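Long-range contacts in cGAS/DncV-like nucleotidyltransferase in E. coli homolog (Elizabethkingia meningoseptica ATCC 13253 = NBRC 12535, PDB 6E0O), which makes cyclic nucleotide second messengers, probably from ATP or GTP with magnesium, as the signal-producing synthase of a CBASS antiphage defence system: residues A[28-33]-A[107-112]; A[36-41]-A[66-71]; A[54-59]-A[196-201]; A[201-206]-A[283-288]. All blocks are in the same frame, centred on the assembly; numbering follows the deposited sequence.

Interaction 1: A[28-33]-A[107-112]; sequences TQITAA and EALRNV
Ala33, Ile30, Leu109 and Val112 make an apolar helix-to-helix contact in the nucleotidyltransferase part of the chain, where helix 21-38 crosses helix 98-113. The short axes of 28-33 and 107-112 come within 9.4 Å, their directions 119° apart, with Ala33 and Ala108 among the residues that meet at the crossing. The CB of Ala33 points at the partner helix and meets CG2 of Val112 at 3.7 Å. Val112 turns that methyl inward because CG1 stands anti to the backbone N (chi1 171°) and CG2 beside it. CD2 of Leu109, the branch that bends toward 28-33, lies 4.2 Å from CB of Ala33 and 4.1 Å from CG2 of Ile30, the side chains of Ile30 and Leu109 running obliquely over one another. CB of Ala108 rests 3.8 Å from the carbonyl O of Ala33. No direct hydrogen bond joins the two segments; instead one water donates to O of Ala33 and to O of Ala108, 2.7 Å from each, tying two helical carbonyls together through both of its protons. Phe113 extends the apolar patch over Ile30 and Ala33. Ile30 and Leu109 also pack on Val137 of strand 135-147 and on Val126 of strand 124-126, which places the crossing against the mixed sheet.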
loop_
_atom_site.group_PDB
_atom_site.type_symbol
_atom_site.label_atom_id
_atom_site.label_comp_id
_atom_site.label_asym_id
_atom_site.label_seq_id
_atom_site.Cartn_x
_atom_site.Cartn_y
_atom_site.Cartn_z
ATOM N N THR A 28 -10.618 15.983 4.583
ATOM C CA THR A 28 -11.818 16.783 4.816
ATOM C C THR A 28 -12.310 17.432 3.530
ATOM O O THR A 28 -13.503 17.364 3.199
ATOM C CB THR A 28 -11.523 17.846 5.875
ATOM O OG1 THR A 28 -11.209 17.189 7.112
ATOM C CG2 THR A 28 -12.711 18.795 6.067
ATOM N N GLN A 29 -11.413 18.098 2.808
ATOM C CA GLN A 29 -11.826 18.831 1.620
ATOM C C GLN A 29 -12.323 17.887 0.541
ATOM O O GLN A 29 -13.336 18.160 -0.114
ATOM C CB GLN A 29 -10.669 19.666 1.085
ATOM C CG GLN A 29 -10.279 20.825 1.971
ATOM C CD GLN A 29 -9.084 21.568 1.416
ATOM O OE1 GLN A 29 -8.965 21.737 0.206
ATOM N NE2 GLN A 29 -8.179 21.986 2.291
ATOM N N ILE A 30 -11.603 16.789 0.312
ATOM C CA ILE A 30 -11.986 15.853 -0.737
ATOM C C ILE A 30 -13.300 15.174 -0.385
ATOM O O ILE A 30 -14.178 15.008 -1.238
ATOM C CB ILE A 30 -10.843 14.861 -1.022
ATOM C CG1 ILE A 30 -9.749 15.643 -1.763
ATOM C CG2 ILE A 30 -11.354 13.684 -1.812
ATOM C CD1 ILE A 30 -8.427 14.981 -1.797
ATOM N N THR A 31 -13.457 14.772 0.875
ATOM C CA THR A 31 -14.704 14.151 1.296
ATOM C C THR A 31 -15.890 15.066 1.017
ATOM O O THR A 31 -16.907 14.618 0.478
ATOM C CB THR A 31 -14.616 13.780 2.773
ATOM O OG1 THR A 31 -13.600 12.782 2.951
ATOM C CG2 THR A 31 -15.932 13.241 3.278
ATOM N N ALA A 32 -15.764 16.359 1.339
ATOM C CA ALA A 32 -16.870 17.285 1.103
ATOM C C ALA A 32 -17.204 17.359 -0.385
ATOM O O ALA A 32 -18.378 17.340 -0.771
ATOM C CB ALA A 32 -16.534 18.669 1.664
ATOM N N ALA A 33 -16.183 17.433 -1.237
ATOM C CA ALA A 33 -16.424 17.504 -2.675
ATOM C C ALA A 33 -17.152 16.263 -3.176
ATOM O O ALA A 33 -18.071 16.357 -3.998
ATOM C CB ALA A 33 -15.094 17.699 -3.403
ATOM N N GLU A 107 -15.558 14.922 -12.154
ATOM C CA GLU A 107 -16.345 16.149 -12.218
ATOM C C GLU A 107 -16.580 16.722 -10.829
ATOM O O GLU A 107 -16.426 17.928 -10.610
ATOM C CB GLU A 107 -17.669 15.825 -12.897
ATOM C CG GLU A 107 -18.589 16.969 -13.126
ATOM C CD GLU A 107 -19.737 16.572 -14.035
ATOM O OE1 GLU A 107 -19.471 16.046 -15.137
ATOM O OE2 GLU A 107 -20.901 16.770 -13.635
ATOM N N ALA A 108 -16.970 15.872 -9.878
ATOM C CA ALA A 108 -17.190 16.336 -8.514
ATOM C C ALA A 108 -15.939 16.998 -7.965
ATOM O O ALA A 108 -16.016 18.034 -7.296
ATOM C CB ALA A 108 -17.610 15.160 -7.627
ATOM N N LEU A 109 -14.773 16.415 -8.248
ATOM C CA LEU A 109 -13.522 16.969 -7.751
ATOM C C LEU A 109 -13.152 18.243 -8.497
ATOM O O LEU A 109 -12.743 19.231 -7.879
ATOM C CB LEU A 109 -12.433 15.907 -7.849
ATOM C CG LEU A 109 -12.658 14.686 -6.946
ATOM C CD1 LEU A 109 -11.701 13.558 -7.313
ATOM C CD2 LEU A 109 -12.488 15.076 -5.486
ATOM N N ARG A 110 -13.313 18.255 -9.819
ATOM C CA ARG A 110 -12.946 19.441 -10.585
ATOM C C ARG A 110 -13.811 20.641 -10.213
ATOM O O ARG A 110 -13.333 21.783 -10.227
ATOM C CB ARG A 110 -13.078 19.153 -12.078
ATOM C CG ARG A 110 -12.483 20.242 -12.937
ATOM C CD ARG A 110 -12.258 19.861 -14.378
ATOM N NE ARG A 110 -11.661 18.573 -14.571
ATOM C CZ ARG A 110 -10.371 18.409 -14.386
ATOM N NH1 ARG A 110 -9.807 17.238 -14.570
ATOM N NH2 ARG A 110 -9.635 19.449 -13.992
ATOM N N ASN A 111 -15.078 20.411 -9.856
ATOM C CA ASN A 111 -15.940 21.533 -9.501
ATOM C C ASN A 111 -15.379 22.304 -8.323
ATOM O O ASN A 111 -15.608 23.513 -8.223
ATOM C CB ASN A 111 -17.349 21.056 -9.159
ATOM C CG ASN A 111 -18.129 20.646 -10.369
ATOM O OD1 ASN A 111 -17.829 21.077 -11.482
ATOM N ND2 ASN A 111 -19.147 19.820 -10.167
ATOM N N VAL A 112 -14.647 21.626 -7.436
ATOM C CA VAL A 112 -14.088 22.227 -6.225
ATOM C C VAL A 112 -12.624 22.588 -6.395
ATOM O O VAL A 112 -12.200 23.683 -6.032
ATOM C CB VAL A 112 -14.281 21.283 -5.019
ATOM C CG1 VAL A 112 -13.514 21.803 -3.794
ATOM C CG2 VAL A 112 -15.757 21.108 -4.716
HETATM O O HOH W 1 -18.242 18.438 -5.779
#

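Interaction 2: A[36-41]-A[66-71]; sequences AKFGNR and MRYDDA
The carbonyl O of Arg41 accepts the backbone N-H of Asp69 at 3.0 Å, almost straight (171° at the hydrogen) and in the carbonyl plane, and the same oxygen stands over one face of the Tyr68 ring. The Arg41 side chain passes Tyr68 at a slant: CB lies 3.8 Å from CE2, and the bend at chi3 (-74°) carries the guanidinium round to the hydroxyl. There NH1 donates to OH of Tyr68 at 2.9 Å, a bent bond whose acceptor is tilted from the guanidinium plane, that plane being perpendicular to the ring. Weak bonds from NE to O of Phe38 and from NH2 to O of Lys37 link the group to the last residues of helix 21-38. The contact thus joins the C-terminal end of that helix, left at Gly39 with positive phi, to the end of strand 62-68 in the nucleotidyltransferase sheet. Deeper in, Met66 makes a Met-aromatic contact with Phe38: CE sits over a face, 3.9 Å from the ring centroid, while SD approaches obliquely. Phe38 CD1 reaches the edge of Tyr68, 4.0 Å from CD2. Away from this packing, OD2 of Asp69 holds NE of Arg67 in a salt bridge and also bonds OG1 of Thr43.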
loop_
_atom_site.group_PDB
_atom_site.type_symbol
_atom_site.label_atom_id
_atom_site.label_comp_id
_atom_site.label_asym_id
_atom_site.label_seq_id
_atom_site.Cartn_x
_atom_site.Cartn_y
_atom_site.Cartn_z
ATOM N N ALA A 36 -20.865 16.025 -1.937
ATOM C CA ALA A 36 -21.764 16.956 -2.612
ATOM C C ALA A 36 -22.436 16.311 -3.817
ATOM O O ALA A 36 -23.578 16.646 -4.144
ATOM C CB ALA A 36 -21.007 18.215 -3.034
ATOM N N LYS A 37 -21.756 15.384 -4.481
ATOM C CA LYS A 37 -22.347 14.686 -5.617
ATOM C C LYS A 37 -22.980 13.354 -5.244
ATOM O O LYS A 37 -24.065 13.031 -5.740
ATOM C CB LYS A 37 -21.306 14.461 -6.719
ATOM C CG LYS A 37 -21.902 13.778 -7.947
ATOM C CD LYS A 37 -20.977 13.776 -9.166
ATOM C CE LYS A 37 -20.724 15.166 -9.737
ATOM N NZ LYS A 37 -21.934 15.830 -10.306
ATOM N N PHE A 38 -22.337 12.580 -4.375
ATOM C CA PHE A 38 -22.719 11.192 -4.161
ATOM C C PHE A 38 -23.484 10.947 -2.870
ATOM O O PHE A 38 -24.071 9.865 -2.718
ATOM C CB PHE A 38 -21.473 10.304 -4.182
ATOM C CG PHE A 38 -20.787 10.270 -5.515
ATOM C CD1 PHE A 38 -21.314 9.535 -6.556
ATOM C CD2 PHE A 38 -19.623 10.977 -5.727
ATOM C CE1 PHE A 38 -20.681 9.500 -7.783
ATOM C CE2 PHE A 38 -18.989 10.948 -6.953
ATOM C CZ PHE A 38 -19.517 10.211 -7.976
ATOM N N GLY A 39 -23.482 11.896 -1.942
ATOM C CA GLY A 39 -24.210 11.698 -0.704
ATOM C C GLY A 39 -23.758 10.435 -0.001
ATOM O O GLY A 39 -22.561 10.129 0.086
ATOM N N ASN A 40 -24.726 9.688 0.519
ATOM C CA ASN A 40 -24.435 8.466 1.253
ATOM C C ASN A 40 -24.335 7.240 0.366
ATOM O O ASN A 40 -24.194 6.123 0.879
ATOM C CB ASN A 40 -25.467 8.219 2.338
ATOM C CG ASN A 40 -25.167 8.996 3.620
ATOM O OD1 ASN A 40 -24.027 9.343 3.891
ATOM N ND2 ASN A 40 -26.203 9.256 4.420
ATOM N N ARG A 41 -24.346 7.424 -0.949
ATOM C CA ARG A 41 -24.236 6.307 -1.874
ATOM C C ARG A 41 -22.825 5.754 -1.982
ATOM O O ARG A 41 -22.623 4.760 -2.694
ATOM C CB ARG A 41 -24.741 6.732 -3.251
ATOM C CG ARG A 41 -26.216 7.104 -3.249
ATOM C CD ARG A 41 -26.662 7.491 -4.638
ATOM N NE ARG A 41 -26.157 8.801 -5.023
ATOM C CZ ARG A 41 -25.843 9.149 -6.266
ATOM N NH1 ARG A 41 -25.955 8.275 -7.259
ATOM N NH2 ARG A 41 -25.405 10.375 -6.516
ATOM N N MET A 66 -13.155 5.715 -2.733
ATOM C CA MET A 66 -14.568 6.084 -2.779
ATOM C C MET A 66 -15.324 4.906 -3.379
ATOM O O MET A 66 -15.358 4.737 -4.600
ATOM C CB MET A 66 -14.806 7.351 -3.582
ATOM C CG MET A 66 -16.236 7.846 -3.442
ATOM S SD MET A 66 -16.796 8.996 -4.693
ATOM C CE MET A 66 -17.124 7.863 -6.032
ATOM N N ARG A 67 -15.932 4.095 -2.520
ATOM C CA ARG A 67 -16.611 2.874 -2.935
ATOM C C ARG A 67 -18.089 3.180 -3.158
ATOM O O ARG A 67 -18.835 3.434 -2.204
ATOM C CB ARG A 67 -16.438 1.803 -1.861
ATOM C CG ARG A 67 -16.995 0.439 -2.244
ATOM C CD ARG A 67 -16.885 -0.548 -1.090
ATOM N NE ARG A 67 -17.726 -0.160 0.040
ATOM C CZ ARG A 67 -17.619 -0.678 1.253
ATOM N NH1 ARG A 67 -16.703 -1.608 1.490
ATOM N NH2 ARG A 67 -18.405 -0.259 2.230
ATOM N N TYR A 68 -18.511 3.174 -4.420
ATOM C CA TYR A 68 -19.909 3.380 -4.758
ATOM C C TYR A 68 -20.605 2.058 -4.488
ATOM O O TYR A 68 -20.316 1.050 -5.139
ATOM C CB TYR A 68 -20.065 3.808 -6.214
ATOM C CG TYR A 68 -21.483 4.239 -6.487
ATOM C CD1 TYR A 68 -22.469 3.307 -6.771
ATOM C CD2 TYR A 68 -21.847 5.573 -6.406
ATOM C CE1 TYR A 68 -23.773 3.696 -6.998
ATOM C CE2 TYR A 68 -23.143 5.973 -6.623
ATOM C CZ TYR A 68 -24.103 5.032 -6.917
ATOM O OH TYR A 68 -25.393 5.455 -7.137
ATOM N N ASP A 69 -21.504 2.045 -3.513
ATOM C CA ASP A 69 -21.954 0.766 -2.977
ATOM C C ASP A 69 -23.416 0.790 -2.564
ATOM O O ASP A 69 -23.832 -0.048 -1.756
ATOM C CB ASP A 69 -21.065 0.351 -1.816
ATOM C CG ASP A 69 -21.009 1.394 -0.726
ATOM O OD1 ASP A 69 -21.881 2.290 -0.712
ATOM O OD2 ASP A 69 -20.099 1.319 0.117
ATOM N N ASP A 70 -24.201 1.703 -3.130
ATOM C CA ASP A 70 -25.609 1.831 -2.788
ATOM C C ASP A 70 -26.356 0.511 -2.911
ATOM O O ASP A 70 -27.250 0.236 -2.107
ATOM C CB ASP A 70 -26.228 2.895 -3.701
ATOM C CG ASP A 70 -27.652 3.227 -3.347
ATOM O OD1 ASP A 70 -27.923 3.551 -2.174
ATOM O OD2 ASP A 70 -28.501 3.189 -4.263
ATOM N N ALA A 71 -25.985 -0.330 -3.880
ATOM C CA ALA A 71 -26.687 -1.593 -4.076
ATOM C C ALA A 71 -26.426 -2.583 -2.945
ATOM O O ALA A 71 -27.271 -3.444 -2.669
ATOM C CB ALA A 71 -26.272 -2.223 -5.409
#

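Interaction 3: A[54-59]-A[196-201]; sequences TNVRQN and LKVVNY
Lys197 leaves its helix with CB 3.9 Å from CG2 of Val56; CD and, after the bend at chi3 (67°), CE pass 3.5 and 3.4 Å from O of Thr54. Its NZ donates to that carbonyl O at 2.8 Å, from above the carbonyl plane, and only weakly to OG1 of Thr54; OG of Ser216 and the bound ligand are further partners of this amine. Val56 sits between Lys197 and Tyr201, its CB 3.7 Å from CG2 of Val198. Tyr201 is modelled in two conformations; in the one described, CG2 of Val56 is at the edge of its ring and Arg57 lies over one face, the guanidinium nearly parallel at 11°, CZ 4.1 Å from the centroid in a cation-pi stack and CD above the same face as a CH-pi contact. The loop after helix 48-52 is thus held on helix 188-205 at the nucleotide site, where Lys197 and Ser216 probably bind GTP, as expected of the pocket of a CD-NTase.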
loop_
_atom_site.group_PDB
_atom_site.type_symbol
_atom_site.label_atom_id
_atom_site.label_comp_id
_atom_site.label_asym_id
_atom_site.label_seq_id
_atom_site.Cartn_x
_atom_site.Cartn_y
_atom_site.Cartn_z
ATOM N N THR A 54 2.678 2.949 6.932
ATOM C CA THR A 54 3.977 2.589 6.378
ATOM C C THR A 54 4.625 3.727 5.590
ATOM O O THR A 54 5.490 3.466 4.755
ATOM C CB THR A 54 3.832 1.346 5.502
ATOM O OG1 THR A 54 2.882 1.625 4.469
ATOM C CG2 THR A 54 3.372 0.151 6.317
ATOM N N ASN A 55 4.274 4.979 5.867
ATOM C CA ASN A 55 4.869 6.101 5.148
ATOM C C ASN A 55 6.282 6.383 5.638
ATOM O O ASN A 55 6.534 6.418 6.841
ATOM C CB ASN A 55 4.073 7.375 5.421
ATOM C CG ASN A 55 2.885 7.526 4.537
ATOM O OD1 ASN A 55 2.976 7.388 3.318
ATOM N ND2 ASN A 55 1.745 7.811 5.145
ATOM N N VAL A 56 7.195 6.640 4.700
ATOM C CA VAL A 56 8.576 6.942 5.070
ATOM C C VAL A 56 9.068 8.220 4.403
ATOM O O VAL A 56 10.265 8.526 4.428
ATOM C CB VAL A 56 9.519 5.764 4.762
ATOM C CG1 VAL A 56 9.053 4.515 5.483
ATOM C CG2 VAL A 56 9.598 5.508 3.259
ATOM N N ARG A 57 8.158 8.985 3.821
ATOM C CA ARG A 57 8.522 10.230 3.166
ATOM C C ARG A 57 7.652 11.356 3.691
ATOM O O ARG A 57 6.477 11.161 4.013
ATOM C CB ARG A 57 8.402 10.113 1.645
ATOM C CG ARG A 57 9.416 9.134 1.071
ATOM C CD ARG A 57 9.578 9.282 -0.424
ATOM N NE ARG A 57 10.969 9.542 -0.795
ATOM C CZ ARG A 57 11.447 9.448 -2.031
ATOM N NH1 ARG A 57 10.647 9.086 -3.024
ATOM N NH2 ARG A 57 12.725 9.707 -2.274
ATOM N N GLN A 58 8.247 12.537 3.791
ATOM C CA GLN A 58 7.500 13.699 4.242
ATOM C C GLN A 58 6.445 14.066 3.210
ATOM O O GLN A 58 6.660 13.940 2.000
ATOM C CB GLN A 58 8.438 14.889 4.438
ATOM C CG GLN A 58 9.407 14.749 5.594
ATOM C CD GLN A 58 10.034 16.079 5.976
ATOM O OE1 GLN A 58 10.277 16.934 5.124
ATOM N NE2 GLN A 58 10.282 16.265 7.268
ATOM N N ASN A 59 5.292 14.516 3.697
ATOM C CA ASN A 59 4.248 15.060 2.833
ATOM C C ASN A 59 3.773 14.037 1.805
ATOM O O ASN A 59 3.498 14.380 0.656
ATOM C CB ASN A 59 4.726 16.346 2.149
ATOM C CG ASN A 59 3.602 17.315 1.883
ATOM O OD1 ASN A 59 2.912 17.740 2.809
ATOM N ND2 ASN A 59 3.417 17.683 0.618
ATOM N N LEU A 196 12.859 -1.129 4.629
ATOM C CA LEU A 196 13.045 -1.569 3.253
ATOM C C LEU A 196 12.461 -0.578 2.250
ATOM O O LEU A 196 12.994 -0.449 1.147
ATOM C CB LEU A 196 12.482 -2.978 3.066
ATOM C CG LEU A 196 13.299 -4.058 3.790
ATOM C CD1 LEU A 196 12.573 -5.397 3.700
ATOM C CD2 LEU A 196 14.697 -4.209 3.235
ATOM N N LYS A 197 11.383 0.128 2.610
ATOM C CA LYS A 197 10.890 1.203 1.749
ATOM C C LYS A 197 11.900 2.343 1.661
ATOM O O LYS A 197 12.104 2.921 0.586
ATOM C CB LYS A 197 9.526 1.700 2.241
ATOM C CG LYS A 197 8.389 0.702 2.002
ATOM C CD LYS A 197 7.045 1.203 2.511
ATOM C CE LYS A 197 6.531 2.390 1.728
ATOM N NZ LYS A 197 5.110 2.690 2.079
ATOM N N VAL A 198 12.537 2.693 2.779
ATOM C CA VAL A 198 13.588 3.708 2.743
ATOM C C VAL A 198 14.712 3.273 1.812
ATOM O O VAL A 198 15.189 4.050 0.978
ATOM C CB VAL A 198 14.114 3.983 4.158
ATOM C CG1 VAL A 198 15.428 4.768 4.103
ATOM C CG2 VAL A 198 13.082 4.724 4.979
ATOM N N VAL A 199 15.160 2.024 1.946
ATOM C CA VAL A 199 16.234 1.535 1.086
ATOM C C VAL A 199 15.792 1.541 -0.375
ATOM O O VAL A 199 16.566 1.900 -1.270
ATOM C CB VAL A 199 16.715 0.151 1.559
ATOM C CG1 VAL A 199 17.737 -0.408 0.593
ATOM C CG2 VAL A 199 17.297 0.244 2.967
ATOM N N ASN A 200 14.550 1.132 -0.636
ATOM C CA ASN A 200 14.014 1.181 -1.996
ATOM C C ASN A 200 14.126 2.588 -2.582
ATOM O O ASN A 200 14.629 2.771 -3.700
ATOM C CB ASN A 200 12.560 0.700 -1.982
ATOM C CG ASN A 200 11.974 0.534 -3.362
ATOM O OD1 ASN A 200 12.655 0.147 -4.306
ATOM N ND2 ASN A 200 10.691 0.825 -3.484
ATOM N N TYR A 201 13.657 3.609 -1.857
ATOM C CA TYR A 201 13.719 4.969 -2.383
ATOM C C TYR A 201 15.162 5.409 -2.615
ATOM O O TYR A 201 15.465 6.100 -3.597
ATOM C CB TYR A 201 13.020 5.935 -1.430
ATOM C CG TYR A 201 11.512 5.794 -1.409
ATOM C CD1 TYR A 201 10.778 5.698 -2.590
ATOM C CD2 TYR A 201 10.822 5.753 -0.210
ATOM C CE1 TYR A 201 9.404 5.564 -2.569
ATOM C CE2 TYR A 201 9.450 5.624 -0.177
ATOM C CZ TYR A 201 8.744 5.526 -1.356
ATOM O OH TYR A 201 7.374 5.394 -1.317
HETATM O O HOH W 2 6.325 5.970 1.927
#

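Interaction 4: A[201-206]-A[283-288]; sequences YRLIDD and QKCWNY
With chi1 at -176° the Tyr288 ring swings out from helix 275-289 toward helix 188-205, its CG trans to the amide nitrogen, while Arg202, extended from CG to NE, reaches across to the hydroxyl. NH1 of Arg202 donates to OH of Tyr288 at 3.0 Å, with 163° at the hydrogen and the oxygen lying in the guanidinium plane; guanidinium and ring planes are 66° apart. The aliphatic part of the arginine lies close as well, CD 3.4 Å from the same OH. Leu203 divides its methyls between two partners: CD2 meets CD1 of Tyr288 at 3.9 Å, and CD1 meets CB of Lys284 at an equal 3.9 Å. The amine of Lys284 leads away to a salt bridge with Glu208. The two helices cross nearly at right angles, their short axes 11.1 Å apart, and large side chains bridge that separation. On the Asp206 side a water donates to OD2 at 2.7 Å and stands 2.6 Å from OH of Tyr288, in the plane of the ring. The phenol oxygen thus has two polar partners, the Arg202 N-H and a water that also donates to Asp206, so Tyr288 links the arginine to the carboxylate through one water.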
loop_
_atom_site.group_PDB
_atom_site.type_symbol
_atom_site.label_atom_id
_atom_site.label_comp_id
_atom_site.label_asym_id
_atom_site.label_seq_id
_atom_site.Cartn_x
_atom_site.Cartn_y
_atom_site.Cartn_z
ATOM N N TYR A 201 13.657 3.609 -1.857
ATOM C CA TYR A 201 13.719 4.969 -2.383
ATOM C C TYR A 201 15.162 5.409 -2.615
ATOM O O TYR A 201 15.465 6.100 -3.597
ATOM C CB TYR A 201 13.020 5.935 -1.430
ATOM C CG TYR A 201 11.512 5.794 -1.409
ATOM C CD1 TYR A 201 10.778 5.698 -2.590
ATOM C CD2 TYR A 201 10.822 5.753 -0.210
ATOM C CE1 TYR A 201 9.404 5.564 -2.569
ATOM C CE2 TYR A 201 9.450 5.624 -0.177
ATOM C CZ TYR A 201 8.744 5.526 -1.356
ATOM O OH TYR A 201 7.374 5.394 -1.317
ATOM N N ARG A 202 16.070 5.025 -1.711
ATOM C CA ARG A 202 17.478 5.380 -1.883
ATOM C C ARG A 202 18.069 4.717 -3.118
ATOM O O ARG A 202 18.796 5.360 -3.888
ATOM C CB ARG A 202 18.274 5.004 -0.637
ATOM C CG ARG A 202 18.009 5.928 0.527
ATOM C CD ARG A 202 18.531 5.363 1.839
ATOM N NE ARG A 202 18.543 6.394 2.867
ATOM C CZ ARG A 202 19.638 6.991 3.335
ATOM N NH1 ARG A 202 20.844 6.650 2.904
ATOM N NH2 ARG A 202 19.520 7.920 4.265
ATOM N N LEU A 203 17.768 3.434 -3.324
ATOM C CA LEU A 203 18.266 2.729 -4.495
ATOM C C LEU A 203 17.691 3.317 -5.775
ATOM O O LEU A 203 18.393 3.424 -6.786
ATOM C CB LEU A 203 17.936 1.246 -4.383
ATOM C CG LEU A 203 18.667 0.474 -3.286
ATOM C CD1 LEU A 203 18.040 -0.898 -3.129
ATOM C CD2 LEU A 203 20.148 0.355 -3.606
ATOM N N ILE A 204 16.418 3.716 -5.754
ATOM C CA ILE A 204 15.824 4.370 -6.920
ATOM C C ILE A 204 16.518 5.703 -7.181
ATOM O O ILE A 204 16.894 6.017 -8.313
ATOM C CB ILE A 204 14.307 4.553 -6.719
ATOM C CG1 ILE A 204 13.605 3.195 -6.656
ATOM C CG2 ILE A 204 13.705 5.422 -7.837
ATOM C CD1 ILE A 204 12.179 3.278 -6.154
ATOM N N ASP A 205 16.691 6.508 -6.131
ATOM C CA ASP A 205 17.315 7.820 -6.292
ATOM C C ASP A 205 18.738 7.697 -6.821
ATOM O O ASP A 205 19.195 8.540 -7.603
ATOM C CB ASP A 205 17.316 8.567 -4.958
ATOM C CG ASP A 205 15.943 9.053 -4.558
ATOM O OD1 ASP A 205 15.013 8.958 -5.385
ATOM O OD2 ASP A 205 15.789 9.524 -3.411
ATOM N N ASP A 206 19.453 6.653 -6.402
ATOM C CA ASP A 206 20.815 6.409 -6.848
ATOM C C ASP A 206 20.880 5.806 -8.245
ATOM O O ASP A 206 21.983 5.644 -8.778
ATOM C CB ASP A 206 21.516 5.439 -5.891
ATOM C CG ASP A 206 21.842 6.058 -4.551
ATOM O OD1 ASP A 206 21.820 7.305 -4.430
ATOM O OD2 ASP A 206 22.122 5.282 -3.609
ATOM N N GLN A 283 18.950 -8.743 -2.862
ATOM C CA GLN A 283 20.386 -8.637 -3.079
ATOM C C GLN A 283 20.837 -7.183 -3.041
ATOM O O GLN A 283 21.862 -6.855 -2.431
ATOM C CB GLN A 283 20.729 -9.264 -4.422
ATOM C CG GLN A 283 22.145 -9.070 -4.852
ATOM C CD GLN A 283 22.428 -9.801 -6.139
ATOM O OE1 GLN A 283 22.093 -9.329 -7.224
ATOM N NE2 GLN A 283 23.028 -10.967 -6.026
ATOM N N LYS A 284 20.103 -6.298 -3.719
ATOM C CA LYS A 284 20.480 -4.889 -3.731
ATOM C C LYS A 284 20.415 -4.296 -2.331
ATOM O O LYS A 284 21.281 -3.499 -1.943
ATOM C CB LYS A 284 19.578 -4.104 -4.682
ATOM C CG LYS A 284 19.732 -4.468 -6.143
ATOM C CD LYS A 284 21.077 -4.063 -6.687
ATOM C CE LYS A 284 21.077 -4.145 -8.206
ATOM N NZ LYS A 284 22.429 -3.916 -8.767
ATOM N N CYS A 285 19.399 -4.680 -1.556
ATOM C CA CYS A 285 19.305 -4.208 -0.180
ATOM C C CYS A 285 20.484 -4.706 0.640
ATOM O O CYS A 285 21.103 -3.944 1.389
ATOM C CB CYS A 285 17.993 -4.668 0.452
ATOM S SG CYS A 285 16.511 -3.869 -0.202
ATOM N N TRP A 286 20.778 -6.003 0.544
ATOM C CA TRP A 286 21.899 -6.575 1.282
ATOM C C TRP A 286 23.195 -5.838 0.980
ATOM O O TRP A 286 23.945 -5.474 1.894
ATOM C CB TRP A 286 22.024 -8.044 0.905
ATOM C CG TRP A 286 23.123 -8.779 1.585
ATOM C CD1 TRP A 286 24.384 -8.980 1.121
ATOM C CD2 TRP A 286 23.040 -9.452 2.843
ATOM N NE1 TRP A 286 25.101 -9.733 2.019
ATOM C CE2 TRP A 286 24.296 -10.035 3.084
ATOM C CE3 TRP A 286 22.025 -9.612 3.790
ATOM C CZ2 TRP A 286 24.565 -10.768 4.231
ATOM C CZ3 TRP A 286 22.294 -10.336 4.929
ATOM C CH2 TRP A 286 23.552 -10.908 5.140
ATOM N N ASN A 287 23.468 -5.603 -0.303
ATOM C CA ASN A 287 24.702 -4.936 -0.694
ATOM C C ASN A 287 24.731 -3.492 -0.207
ATOM O O ASN A 287 25.768 -3.011 0.269
ATOM C CB ASN A 287 24.848 -4.978 -2.217
ATOM C CG ASN A 287 25.085 -6.375 -2.749
ATOM O OD1 ASN A 287 25.400 -7.293 -2.000
ATOM N ND2 ASN A 287 24.959 -6.534 -4.063
ATOM N N TYR A 288 23.607 -2.784 -0.324
ATOM C CA TYR A 288 23.545 -1.393 0.105
ATOM C C TYR A 288 23.765 -1.276 1.602
ATOM O O TYR A 288 24.463 -0.371 2.069
ATOM C CB TYR A 288 22.181 -0.817 -0.258
ATOM C CG TYR A 288 22.046 0.652 0.052
ATOM C CD1 TYR A 288 22.538 1.604 -0.821
ATOM C CD2 TYR A 288 21.419 1.090 1.208
ATOM C CE1 TYR A 288 22.416 2.951 -0.563
ATOM C CE2 TYR A 288 21.289 2.438 1.481
ATOM C CZ TYR A 288 21.802 3.365 0.587
ATOM O OH TYR A 288 21.688 4.710 0.841
HETATM O O HOH W 3 22.224 6.365 -1.131
#

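Interactions 1 and 2 lie side by side, centres 13 Å apart, on helix 21-38; interaction 2 is nested within the chain loop that interaction 1 closes, and Lys37 packs its CE against Ala108. Interactions 3 and 4 form a second pair, centres 12 Å apart, sharing Tyr201 on helix 188-205. Here Leu196 and Val199 touch Cys285, and Arg57 reaches weakly toward Asp205. The two pairs are well separated, with 42 Å between the centres of interactions 2 and 4. The active site lies between them: the side chain of Lys197 in interaction 3 is about 7 Å from a bound magnesium ion, and that of Ile30 in interaction 1 about 13 Å.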